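Local coordinates for transcriptional regulator, LacI family (Corynebacterium glutamicum, PDB 3H5T), which activates transcription of the inositol phosphate synthase gene in an inositol-dependent manner, binding a palindromic promoter motif and contributing to control of cell wall biogenesis, at residues 68-80 and 129-143. Residues are numbered along the deposited sequence; the frame is centred on the assembly and turned at random.
Sequences AGAIGVLLTEDLT and VDGVVIYSVAKGDPH
L74 lays its CD2 methyl against CG2 of V137, 3.5 Å away, the two side chains crossing at about a right angle, while its CD1 reaches CB of H143 at 4.0 Å. With CG anti to the backbone N (chi1 -172°), the leucine spans from the strand to the first turn of helix 142-150, and its CB also packs on CG2 of V132. On the other face of the sheet, V73 lies alongside V133 and Y135, its CG1 4.1 Å from Y135 CB; the tyrosine ring stacks with F91 and its OH hydrogen-bonds with S88 OG. Strands 70-75 and 132-135 are parallel neighbours in one of the two Rossmann-like sheets of the periplasmic-binding-protein fold, with strand 103-108 flanking the former. The backbone bonds between the two segments begin at A70 O, which accepts a nearly straight bond from D130 N (2.9 Å), and run to L74 O, which accepts from Y135 N. Between these, G72 donates to G131 O and accepts from V133 N, and V129 CG1 lies over this glycine, 3.5 Å from G72 N. At the C-terminal ends of the strands, one water bridges T76 N and Y135 O, and a second links T76 OG1 with A138 N and D141 OD1.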
loop_
_atom_site.group_PDB
_atom_site.type_symbol
_atom_site.label_atom_id
_atom_site.label_comp_id
_atom_site.label_asym_id
_atom_site.label_seq_id
_atom_site.Cartn_x
_atom_site.Cartn_y
_atom_site.Cartn_z
ATOM N N ALA A 68 -13.407 -14.019 19.151
ATOM C CA ALA A 68 -13.332 -12.599 19.477
ATOM C C ALA A 68 -11.981 -12.257 20.112
ATOM O O ALA A 68 -11.697 -12.681 21.235
ATOM C CB ALA A 68 -14.480 -12.218 20.429
ATOM N N GLY A 69 -11.156 -11.500 19.384
ATOM C CA GLY A 69 -9.845 -11.105 19.879
ATOM C C GLY A 69 -9.309 -9.887 19.141
ATOM O O GLY A 69 -10.065 -8.964 18.845
ATOM N N ALA A 70 -8.014 -9.868 18.840
ATOM C CA ALA A 70 -7.436 -8.740 18.111
ATOM C C ALA A 70 -6.302 -9.158 17.188
ATOM O O ALA A 70 -5.596 -10.118 17.471
ATOM C CB ALA A 70 -6.935 -7.677 19.086
ATOM N N ILE A 71 -6.146 -8.439 16.077
ATOM C CA ILE A 71 -5.066 -8.710 15.127
ATOM C C ILE A 71 -4.213 -7.452 14.992
ATOM O O ILE A 71 -4.707 -6.334 15.159
ATOM C CB ILE A 71 -5.595 -9.118 13.719
ATOM C CG1 ILE A 71 -6.316 -7.946 13.060
ATOM C CG2 ILE A 71 -6.533 -10.323 13.839
ATOM C CD1 ILE A 71 -6.778 -8.225 11.634
ATOM N N GLY A 72 -2.929 -7.633 14.704
ATOM C CA GLY A 72 -2.044 -6.489 14.565
ATOM C C GLY A 72 -1.476 -6.287 13.169
ATOM O O GLY A 72 -1.644 -7.125 12.273
ATOM N N VAL A 73 -0.810 -5.149 12.987
ATOM C CA VAL A 73 -0.176 -4.806 11.725
ATOM C C VAL A 73 1.161 -4.162 12.074
ATOM O O VAL A 73 1.204 -3.085 12.673
ATOM C CB VAL A 73 -1.026 -3.813 10.907
ATOM C CG1 VAL A 73 -0.321 -3.474 9.590
ATOM C CG2 VAL A 73 -2.388 -4.415 10.627
ATOM N N LEU A 74 2.249 -4.837 11.717
ATOM C CA LEU A 74 3.572 -4.327 12.005
ATOM C C LEU A 74 3.974 -3.376 10.905
ATOM O O LEU A 74 4.053 -3.754 9.740
ATOM C CB LEU A 74 4.582 -5.464 12.100
ATOM C CG LEU A 74 5.968 -5.025 12.580
ATOM C CD1 LEU A 74 6.382 -5.857 13.784
ATOM C CD2 LEU A 74 6.960 -5.157 11.448
ATOM N N LEU A 75 4.227 -2.135 11.293
ATOM C CA LEU A 75 4.610 -1.089 10.359
ATOM C C LEU A 75 6.038 -0.658 10.697
ATOM O O LEU A 75 6.314 -0.195 11.805
ATOM C CB LEU A 75 3.642 0.103 10.503
ATOM C CG LEU A 75 3.471 1.079 9.335
ATOM C CD1 LEU A 75 2.955 0.330 8.136
ATOM C CD2 LEU A 75 2.488 2.166 9.695
ATOM N N THR A 76 6.946 -0.818 9.745
ATOM C CA THR A 76 8.329 -0.429 9.964
ATOM C C THR A 76 8.484 1.082 9.650
ATOM O O THR A 76 9.456 1.529 9.042
ATOM C CB THR A 76 9.266 -1.344 9.110
ATOM O OG1 THR A 76 10.540 -1.428 9.744
ATOM C CG2 THR A 76 9.431 -0.828 7.696
ATOM N N GLU A 77 7.495 1.853 10.101
ATOM C CA GLU A 77 7.435 3.306 9.912
ATOM C C GLU A 77 6.834 3.955 11.148
ATOM O O GLU A 77 6.383 3.264 12.062
ATOM C CB GLU A 77 6.513 3.685 8.742
ATOM C CG GLU A 77 6.842 3.079 7.412
ATOM C CD GLU A 77 8.198 3.494 6.930
ATOM O OE1 GLU A 77 8.761 4.445 7.513
ATOM O OE2 GLU A 77 8.695 2.872 5.965
ATOM N N ASP A 78 6.817 5.287 11.164
ATOM C CA ASP A 78 6.199 6.024 12.261
ATOM C C ASP A 78 4.699 5.729 12.162
ATOM O O ASP A 78 4.151 5.604 11.060
ATOM C CB ASP A 78 6.419 7.533 12.108
ATOM C CG ASP A 78 7.821 7.969 12.499
ATOM O OD1 ASP A 78 8.283 7.567 13.595
ATOM O OD2 ASP A 78 8.455 8.727 11.720
ATOM N N LEU A 79 4.041 5.615 13.308
ATOM C CA LEU A 79 2.611 5.342 13.354
ATOM C C LEU A 79 1.788 6.280 12.472
ATOM O O LEU A 79 0.690 5.920 12.046
ATOM C CB LEU A 79 2.109 5.451 14.792
ATOM C CG LEU A 79 0.756 4.809 15.058
ATOM C CD1 LEU A 79 0.813 3.333 14.681
ATOM C CD2 LEU A 79 0.405 4.977 16.523
ATOM N N THR A 80 2.318 7.478 12.203
ATOM C CA THR A 80 1.625 8.465 11.376
ATOM C C THR A 80 1.468 7.970 9.939
ATOM O O THR A 80 0.476 8.251 9.273
ATOM C CB THR A 80 2.373 9.831 11.357
ATOM O OG1 THR A 80 3.727 9.638 10.930
ATOM C CG2 THR A 80 2.372 10.470 12.748
ATOM N N VAL A 129 -1.755 -9.394 20.431
ATOM C CA VAL A 129 -2.516 -9.837 19.274
ATOM C C VAL A 129 -2.445 -11.339 19.037
ATOM O O VAL A 129 -1.491 -11.995 19.453
ATOM C CB VAL A 129 -2.040 -9.095 17.995
ATOM C CG1 VAL A 129 -2.245 -7.607 18.163
ATOM C CG2 VAL A 129 -0.568 -9.393 17.723
ATOM N N ASP A 130 -3.468 -11.871 18.369
ATOM C CA ASP A 130 -3.545 -13.293 18.049
ATOM C C ASP A 130 -2.879 -13.567 16.702
ATOM O O ASP A 130 -2.647 -14.717 16.335
ATOM C CB ASP A 130 -5.008 -13.757 17.972
ATOM C CG ASP A 130 -5.766 -13.578 19.286
ATOM O OD1 ASP A 130 -5.279 -14.045 20.342
ATOM O OD2 ASP A 130 -6.865 -12.980 19.254
ATOM N N GLY A 131 -2.595 -12.500 15.963
ATOM C CA GLY A 131 -1.970 -12.644 14.663
ATOM C C GLY A 131 -1.424 -11.321 14.167
ATOM O O GLY A 131 -1.782 -10.263 14.683
ATOM N N VAL A 132 -0.562 -11.365 13.162
ATOM C CA VAL A 132 0.011 -10.135 12.652
ATOM C C VAL A 132 0.150 -10.067 11.137
ATOM O O VAL A 132 0.584 -11.016 10.494
ATOM C CB VAL A 132 1.402 -9.880 13.276
ATOM C CG1 VAL A 132 2.328 -11.027 12.948
ATOM C CG2 VAL A 132 1.981 -8.552 12.763
ATOM N N VAL A 133 -0.237 -8.930 10.576
ATOM C CA VAL A 133 -0.111 -8.697 9.144
ATOM C C VAL A 133 1.174 -7.898 9.012
ATOM O O VAL A 133 1.252 -6.765 9.491
ATOM C CB VAL A 133 -1.286 -7.850 8.598
ATOM C CG1 VAL A 133 -0.987 -7.410 7.177
ATOM C CG2 VAL A 133 -2.580 -8.658 8.660
ATOM N N ILE A 134 2.196 -8.490 8.404
ATOM C CA ILE A 134 3.449 -7.778 8.255
ATOM C C ILE A 134 3.333 -6.941 7.010
ATOM O O ILE A 134 3.122 -7.461 5.910
ATOM C CB ILE A 134 4.648 -8.740 8.166
ATOM C CG1 ILE A 134 4.810 -9.461 9.511
ATOM C CG2 ILE A 134 5.911 -7.969 7.840
ATOM C CD1 ILE A 134 5.861 -10.545 9.545
ATOM N N TYR A 135 3.461 -5.632 7.187
ATOM C CA TYR A 135 3.327 -4.723 6.067
ATOM C C TYR A 135 4.584 -4.041 5.567
ATOM O O TYR A 135 5.145 -3.178 6.234
ATOM C CB TYR A 135 2.286 -3.652 6.398
ATOM C CG TYR A 135 2.089 -2.644 5.302
ATOM C CD1 TYR A 135 1.768 -3.047 4.003
ATOM C CD2 TYR A 135 2.214 -1.280 5.555
ATOM C CE1 TYR A 135 1.572 -2.105 2.975
ATOM C CE2 TYR A 135 2.025 -0.329 4.541
ATOM C CZ TYR A 135 1.703 -0.749 3.258
ATOM O OH TYR A 135 1.508 0.185 2.271
ATOM N N SER A 136 5.011 -4.439 4.375
ATOM C CA SER A 136 6.160 -3.833 3.720
ATOM C C SER A 136 7.388 -3.685 4.605
ATOM O O SER A 136 7.849 -2.582 4.875
ATOM C CB SER A 136 5.744 -2.468 3.178
ATOM O OG SER A 136 6.787 -1.876 2.437
ATOM N N VAL A 137 7.934 -4.808 5.041
ATOM C CA VAL A 137 9.105 -4.785 5.895
ATOM C C VAL A 137 10.312 -5.304 5.121
ATOM O O VAL A 137 10.190 -6.171 4.246
ATOM C CB VAL A 137 8.837 -5.624 7.153
ATOM C CG1 VAL A 137 10.111 -5.838 7.938
ATOM C CG2 VAL A 137 7.797 -4.909 8.011
ATOM N N ALA A 138 11.481 -4.763 5.428
ATOM C CA ALA A 138 12.696 -5.171 4.735
ATOM C C ALA A 138 13.015 -6.639 4.963
ATOM O O ALA A 138 12.661 -7.220 5.987
ATOM C CB ALA A 138 13.877 -4.313 5.197
ATOM N N LYS A 139 13.684 -7.241 3.991
ATOM C CA LYS A 139 14.085 -8.621 4.121
ATOM C C LYS A 139 15.192 -8.538 5.163
ATOM O O LYS A 139 15.969 -7.579 5.161
ATOM C CB LYS A 139 14.637 -9.142 2.789
ATOM C CG LYS A 139 15.155 -10.588 2.829
ATOM C CD LYS A 139 14.049 -11.587 3.143
ATOM C CE LYS A 139 14.538 -13.011 2.940
ATOM N NZ LYS A 139 13.474 -14.041 3.125
ATOM N N GLY A 140 15.245 -9.509 6.071
ATOM C CA GLY A 140 16.277 -9.502 7.093
ATOM C C GLY A 140 15.978 -8.591 8.268
ATOM O O GLY A 140 16.859 -8.322 9.086
ATOM N N ASP A 141 14.743 -8.105 8.351
ATOM C CA ASP A 141 14.336 -7.233 9.446
ATOM C C ASP A 141 14.221 -8.071 10.728
ATOM O O ASP A 141 13.545 -9.103 10.755
ATOM C CB ASP A 141 12.994 -6.575 9.118
ATOM C CG ASP A 141 12.564 -5.566 10.169
ATOM O OD1 ASP A 141 12.903 -4.370 10.043
ATOM O OD2 ASP A 141 11.892 -5.977 11.133
ATOM N N PRO A 142 14.877 -7.634 11.812
ATOM C CA PRO A 142 14.815 -8.393 13.061
ATOM C C PRO A 142 13.415 -8.597 13.635
ATOM O O PRO A 142 13.206 -9.490 14.453
ATOM C CB PRO A 142 15.738 -7.609 13.989
ATOM C CG PRO A 142 15.589 -6.205 13.506
ATOM C CD PRO A 142 15.612 -6.369 11.997
ATOM N N HIS A 143 12.453 -7.785 13.209
ATOM C CA HIS A 143 11.085 -7.939 13.708
ATOM C C HIS A 143 10.464 -9.208 13.129
ATOM O O HIS A 143 9.663 -9.875 13.788
ATOM C CB HIS A 143 10.256 -6.696 13.361
ATOM C CG HIS A 143 10.760 -5.453 14.023
ATOM N ND1 HIS A 143 10.552 -5.190 15.363
ATOM C CD2 HIS A 143 11.562 -4.466 13.568
ATOM C CE1 HIS A 143 11.211 -4.097 15.701
ATOM N NE2 HIS A 143 11.834 -3.638 14.632
HETATM O O HOH W 1 11.974 -2.951 7.456
HETATM O O HOH W 2 6.439 -0.782 6.696
#